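Local coordinates for protein OBCA, Oxalate Biosynthetic Component A (Burkholderia glumae, PDB 4NNA) that combines an N-terminal domain of its own family with a TIM-barrel domain of the beta-keto acid cleavage enzyme family, at residues A[277-282]-A[322-327]; A[334-339]-A[363-368]. All coordinates share one frame; numbering follows the deposited sequence.

In the fold
Both contacts belong to the TIM-barrel part of the chain and sit about 19 Å apart, centre to centre. Contact 1 joins two loops, one following strand 273-276 and the other leading into helix 328-341; contact 2 then pairs that same helix with helix 363-368 on the outside of the barrel. Contact 1 lies about 17 Å from the chain centre and contact 2 about 29 Å, yet each is only partly buried. Their chemistry differs: the loops meet through a tyrosine ring laid on backbone, without a direct hydrogen bond, near a magnesium ion, whereas the helices combine a buried phenylalanine with a charge network at the surface. Thr278 packs against Gln334 where the contacts touch.

Contact 1. Residues A[277-282]-A[322-327]; sequences STSVRG and GGYDNA
Gly282 and Gly322 touch with their CA atoms 5.4 Å apart, on chain directions that differ by 145°, so the two irregular loops run roughly antiparallel, with no hydrogen bond between them. Gly322 has backbone angles that suit glycine, and its O lies 3.6 Å from Arg281 CG. Tyr324 contributes the largest single share of the buried surface, its ring lying over the backbone of Ser279 and Val280: Val280 N stands over the ring centre, 4.1 Å above the plane. With chi1 at 57°, CG sits between the backbone N and carbonyl carbon, and the ring is carried across the facing loop. Val280 CG2 closes against Tyr324 CB at 3.7 Å, while Ser279 OG approaches CE1 of Tyr324 at 3.5 Å. Arg292 of helix 291-294 bonds the O atoms of Thr278 and Asp325 and Asn326 OD1. Two successive ST turns shape the loop at the C-terminal end of barrel strand 273-276: Ser277 OG accepts from Ser279 N, and Ser279 OG from Arg281 N in a fairly straight bond (162°). The Ser279 side chain is about 6 Å from a bound magnesium ion. A water joins Ser279 OG to Tyr324 OH, weakly on the tyrosine side.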
loop_
_atom_site.group_PDB
_atom_site.type_symbol
_atom_site.label_atom_id
_atom_site.label_comp_id
_atom_site.label_asym_id
_atom_site.label_seq_id
_atom_site.Cartn_x
_atom_site.Cartn_y
_atom_site.Cartn_z
ATOM N N SER A 277 5.357 -7.946 10.898
ATOM C CA SER A 277 6.531 -7.786 10.040
ATOM C C SER A 277 7.790 -7.695 10.891
ATOM O O SER A 277 7.823 -7.004 11.918
ATOM C CB SER A 277 6.410 -6.526 9.185
ATOM O OG SER A 277 7.622 -6.274 8.494
ATOM N N THR A 278 8.827 -8.408 10.471
ATOM C CA THR A 278 10.128 -8.282 11.107
ATOM C C THR A 278 11.083 -7.593 10.142
ATOM O O THR A 278 12.283 -7.513 10.392
ATOM C CB THR A 278 10.705 -9.646 11.455
ATOM O OG1 THR A 278 10.781 -10.437 10.262
ATOM C CG2 THR A 278 9.824 -10.346 12.485
ATOM N N SER A 279 10.536 -7.097 9.036
ATOM C CA SER A 279 11.341 -6.488 7.972
ATOM C C SER A 279 11.973 -5.154 8.374
ATOM O O SER A 279 11.383 -4.375 9.123
ATOM C CB SER A 279 10.461 -6.269 6.744
ATOM O OG SER A 279 10.935 -5.192 5.956
ATOM N N VAL A 280 13.166 -4.887 7.854
ATOM C CA VAL A 280 13.824 -3.605 8.094
ATOM C C VAL A 280 14.025 -2.834 6.784
ATOM O O VAL A 280 15.040 -2.163 6.599
ATOM C CB VAL A 280 15.173 -3.781 8.812
ATOM C CG1 VAL A 280 14.958 -3.841 10.313
ATOM C CG2 VAL A 280 15.866 -5.046 8.336
ATOM N N ARG A 281 13.047 -2.950 5.884
ATOM C CA ARG A 281 13.030 -2.199 4.632
ATOM C C ARG A 281 13.118 -0.703 4.919
ATOM O O ARG A 281 12.430 -0.189 5.804
ATOM C CB ARG A 281 11.757 -2.522 3.838
ATOM C CG ARG A 281 11.580 -1.701 2.572
ATOM C CD ARG A 281 10.370 -2.148 1.777
ATOM N NE ARG A 281 10.546 -1.835 0.361
ATOM C CZ ARG A 281 9.728 -2.228 -0.610
ATOM N NH1 ARG A 281 9.990 -1.893 -1.866
ATOM N NH2 ARG A 281 8.652 -2.957 -0.332
ATOM N N GLY A 282 13.983 -0.014 4.180
ATOM C CA GLY A 282 14.262 1.386 4.438
ATOM C C GLY A 282 15.459 1.562 5.358
ATOM O O GLY A 282 16.023 2.658 5.443
ATOM N N GLY A 322 16.414 -0.590 -1.740
ATOM C CA GLY A 322 15.875 -0.539 -0.392
ATOM C C GLY A 322 15.754 -1.860 0.360
ATOM O O GLY A 322 14.983 -1.952 1.311
ATOM N N GLY A 323 16.513 -2.876 -0.040
ATOM C CA GLY A 323 16.375 -4.192 0.574
ATOM C C GLY A 323 16.949 -4.381 1.971
ATOM O O GLY A 323 17.252 -3.417 2.678
ATOM N N TYR A 324 17.079 -5.643 2.376
ATOM C CA TYR A 324 17.608 -5.985 3.694
ATOM C C TYR A 324 18.110 -7.431 3.729
ATOM O O TYR A 324 17.517 -8.338 3.136
ATOM C CB TYR A 324 16.574 -5.729 4.808
ATOM C CG TYR A 324 15.265 -6.455 4.620
ATOM C CD1 TYR A 324 14.282 -5.935 3.795
ATOM C CD2 TYR A 324 15.011 -7.663 5.264
ATOM C CE1 TYR A 324 13.086 -6.586 3.608
ATOM C CE2 TYR A 324 13.806 -8.331 5.075
ATOM C CZ TYR A 324 12.845 -7.770 4.245
ATOM O OH TYR A 324 11.633 -8.397 4.025
ATOM N N ASP A 325 19.223 -7.636 4.419
ATOM C CA ASP A 325 19.817 -8.958 4.525
ATOM C C ASP A 325 19.078 -9.787 5.565
ATOM O O ASP A 325 18.414 -9.250 6.462
ATOM C CB ASP A 325 21.298 -8.824 4.902
ATOM C CG ASP A 325 22.086 -10.125 4.725
ATOM O OD1 ASP A 325 21.599 -11.062 4.051
ATOM O OD2 ASP A 325 23.219 -10.195 5.246
ATOM N N ASN A 326 19.174 -11.100 5.420
ATOM C CA ASN A 326 18.785 -12.027 6.471
ATOM C C ASN A 326 19.877 -13.091 6.539
ATOM O O ASN A 326 19.830 -14.095 5.817
ATOM C CB ASN A 326 17.419 -12.668 6.185
ATOM C CG ASN A 326 16.307 -11.638 6.007
ATOM O OD1 ASN A 326 15.670 -11.231 6.974
ATOM N ND2 ASN A 326 16.066 -11.224 4.766
ATOM N N ALA A 327 20.872 -12.848 7.386
ATOM C CA ALA A 327 22.058 -13.700 7.446
ATOM C C ALA A 327 21.766 -15.012 8.164
ATOM O O ALA A 327 20.872 -15.072 9.008
ATOM C CB ALA A 327 23.205 -12.953 8.128
HETATM O O HOH W 1 9.549 -6.015 3.085
#

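Contact 2. Residues A[334-339]-A[363-368]; sequences QFDHFE and RDRLLR
Phe335 and Arg365 make the close-packed half of this helix pair. Arg365 CB lies over the Phe335 ring centre, 3.9 Å from the centroid and 9° off the normal, a CH-pi contact; Leu366 CD2 meets the ring edge in its plane, 3.5 Å from CE1. Beyond the ring the arginine bends at chi2 and chi3, bringing its guanidinium back over the phenylalanine's own base, where CZ of Arg365 is 3.4 Å from Phe335 CB. Segments 334-339 and 363-368 run nearly parallel, 18° apart with axes 10.3 Å from each other, as expected of helices on the outside of a TIM barrel. Phe335 also touches Leu311 and Leu366 touches Val347, so this half faces the barrel strands.

The other half is an ionic network at the solvent side, where Asp336 and Arg368 are exposed. Arg365 gives NH1 (2.9 Å) and NH2 (3.0 Å) end-on to the single oxygen OD1 of Asp336; both nitrogens reach it from one face of the carboxylate, and neither bond is straight. Asp332 is a second carboxylate partner of Arg365 NH2. Glu339 OE1 lies 3.1 Å from Arg368 NH2 in a salt bridge, the two flat groups almost perpendicular, and makes a longer one to Arg365 NH1. A water donates to Arg368 O and, weakly, to Glu339 OE2.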
loop_
_atom_site.group_PDB
_atom_site.type_symbol
_atom_site.label_atom_id
_atom_site.label_comp_id
_atom_site.label_asym_id
_atom_site.label_seq_id
_atom_site.Cartn_x
_atom_site.Cartn_y
_atom_site.Cartn_z
ATOM N N GLN A 334 16.533 -16.169 14.978
ATOM C CA GLN A 334 15.097 -16.002 14.734
ATOM C C GLN A 334 14.346 -17.309 14.968
ATOM O O GLN A 334 13.388 -17.332 15.728
ATOM C CB GLN A 334 14.808 -15.489 13.313
ATOM C CG GLN A 334 15.207 -14.047 13.032
ATOM C CD GLN A 334 14.484 -13.023 13.909
ATOM O OE1 GLN A 334 14.878 -12.780 15.051
ATOM N NE2 GLN A 334 13.431 -12.408 13.368
ATOM N N PHE A 335 14.777 -18.393 14.321
ATOM C CA PHE A 335 14.140 -19.699 14.524
ATOM C C PHE A 335 14.099 -20.136 15.995
ATOM O O PHE A 335 13.053 -20.562 16.475
ATOM C CB PHE A 335 14.816 -20.783 13.674
ATOM C CG PHE A 335 14.336 -20.825 12.247
ATOM C CD1 PHE A 335 13.093 -21.364 11.943
ATOM C CD2 PHE A 335 15.126 -20.338 11.213
ATOM C CE1 PHE A 335 12.639 -21.411 10.637
ATOM C CE2 PHE A 335 14.678 -20.382 9.897
ATOM C CZ PHE A 335 13.436 -20.915 9.613
ATOM N N ASP A 336 15.230 -20.049 16.694
ATOM C CA ASP A 336 15.266 -20.329 18.136
ATOM C C ASP A 336 14.201 -19.505 18.876
ATOM O O ASP A 336 13.428 -20.033 19.672
ATOM C CB ASP A 336 16.648 -20.003 18.737
ATOM C CG ASP A 336 17.678 -21.111 18.515
ATOM O OD1 ASP A 336 17.310 -22.176 17.979
ATOM O OD2 ASP A 336 18.863 -20.924 18.898
ATOM N N HIS A 337 14.163 -18.206 18.603
ATOM C CA HIS A 337 13.201 -17.334 19.271
ATOM C C HIS A 337 11.738 -17.687 18.958
ATOM O O HIS A 337 10.933 -17.846 19.881
ATOM C CB HIS A 337 13.475 -15.879 18.933
ATOM C CG HIS A 337 12.594 -14.920 19.665
ATOM N ND1 HIS A 337 12.882 -14.468 20.935
ATOM C CD2 HIS A 337 11.425 -14.333 19.311
ATOM C CE1 HIS A 337 11.934 -13.635 21.327
ATOM N NE2 HIS A 337 11.040 -13.533 20.360
ATOM N N PHE A 338 11.402 -17.822 17.674
ATOM C CA PHE A 338 10.035 -18.174 17.269
ATOM C C PHE A 338 9.576 -19.449 17.980
ATOM O O PHE A 338 8.456 -19.532 18.497
ATOM C CB PHE A 338 9.950 -18.405 15.757
ATOM C CG PHE A 338 9.904 -17.142 14.921
ATOM C CD1 PHE A 338 10.858 -16.152 15.065
ATOM C CD2 PHE A 338 8.918 -16.976 13.954
ATOM C CE1 PHE A 338 10.834 -15.014 14.276
ATOM C CE2 PHE A 338 8.893 -15.840 13.150
ATOM C CZ PHE A 338 9.851 -14.859 13.314
ATOM N N GLU A 339 10.454 -20.444 18.006
ATOM C CA GLU A 339 10.156 -21.715 18.651
ATOM C C GLU A 339 9.888 -21.494 20.138
ATOM O O GLU A 339 8.927 -22.032 20.699
ATOM C CB GLU A 339 11.326 -22.687 18.440
ATOM C CG GLU A 339 10.927 -24.135 18.204
ATOM C CD GLU A 339 12.123 -25.060 18.012
ATOM O OE1 GLU A 339 13.067 -24.706 17.262
ATOM O OE2 GLU A 339 12.108 -26.150 18.617
ATOM N N ARG A 363 14.735 -26.446 5.833
ATOM C CA ARG A 363 13.528 -27.272 5.788
ATOM C C ARG A 363 13.144 -27.817 7.156
ATOM O O ARG A 363 12.018 -27.618 7.623
ATOM C CB ARG A 363 13.691 -28.426 4.804
ATOM C CG ARG A 363 12.455 -29.311 4.723
ATOM C CD ARG A 363 12.644 -30.448 3.740
ATOM N NE ARG A 363 11.429 -31.240 3.624
ATOM C CZ ARG A 363 11.178 -32.326 4.343
ATOM N NH1 ARG A 363 12.070 -32.768 5.224
ATOM N NH2 ARG A 363 10.036 -32.979 4.174
ATOM N N ASP A 364 14.082 -28.500 7.799
ATOM C CA ASP A 364 13.816 -29.074 9.108
ATOM C C ASP A 364 13.606 -27.995 10.180
ATOM O O ASP A 364 12.829 -28.185 11.101
ATOM C CB ASP A 364 14.941 -30.034 9.507
ATOM C CG ASP A 364 15.048 -31.241 8.576
ATOM O OD1 ASP A 364 14.057 -31.587 7.892
ATOM O OD2 ASP A 364 16.144 -31.847 8.532
ATOM N N ARG A 365 14.291 -26.860 10.067
ATOM C CA ARG A 365 14.041 -25.758 11.009
ATOM C C ARG A 365 12.599 -25.224 10.883
ATOM O O ARG A 365 11.949 -24.923 11.888
ATOM C CB ARG A 365 15.070 -24.632 10.845
ATOM C CG ARG A 365 16.423 -24.913 11.538
ATOM C CD ARG A 365 16.337 -24.760 13.069
ATOM N NE ARG A 365 17.194 -23.675 13.539
ATOM C CZ ARG A 365 17.119 -23.114 14.745
ATOM N NH1 ARG A 365 16.225 -23.524 15.648
ATOM N NH2 ARG A 365 17.946 -22.133 15.054
ATOM N N LEU A 366 12.094 -25.134 9.652
ATOM C CA LEU A 366 10.709 -24.695 9.415
ATOM C C LEU A 366 9.680 -25.689 9.940
ATOM O O LEU A 366 8.621 -25.296 10.425
ATOM C CB LEU A 366 10.468 -24.433 7.928
ATOM C CG LEU A 366 11.106 -23.128 7.439
ATOM C CD1 LEU A 366 11.168 -23.070 5.925
ATOM C CD2 LEU A 366 10.371 -21.922 7.997
ATOM N N LEU A 367 9.986 -26.977 9.838
ATOM C CA LEU A 367 9.119 -27.998 10.416
ATOM C C LEU A 367 9.088 -27.896 11.943
ATOM O O LEU A 367 8.043 -28.108 12.565
ATOM C CB LEU A 367 9.564 -29.393 9.969
ATOM C CG LEU A 367 9.395 -29.665 8.473
ATOM C CD1 LEU A 367 10.011 -30.994 8.088
ATOM C CD2 LEU A 367 7.919 -29.638 8.084
ATOM N N ARG A 368 10.232 -27.568 12.543
ATOM C CA ARG A 368 10.320 -27.435 14.001
ATOM C C ARG A 368 9.437 -26.324 14.573
ATOM O O ARG A 368 8.944 -26.435 15.690
ATOM C CB ARG A 368 11.777 -27.238 14.448
ATOM C CG ARG A 368 12.566 -28.538 14.574
ATOM C CD ARG A 368 14.058 -28.289 14.812
ATOM N NE ARG A 368 14.328 -27.573 16.055
ATOM C CZ ARG A 368 15.517 -27.059 16.372
ATOM N NH1 ARG A 368 16.543 -27.181 15.539
ATOM N NH2 ARG A 368 15.687 -26.422 17.525
HETATM O O HOH W 2 9.812 -28.572 17.572
#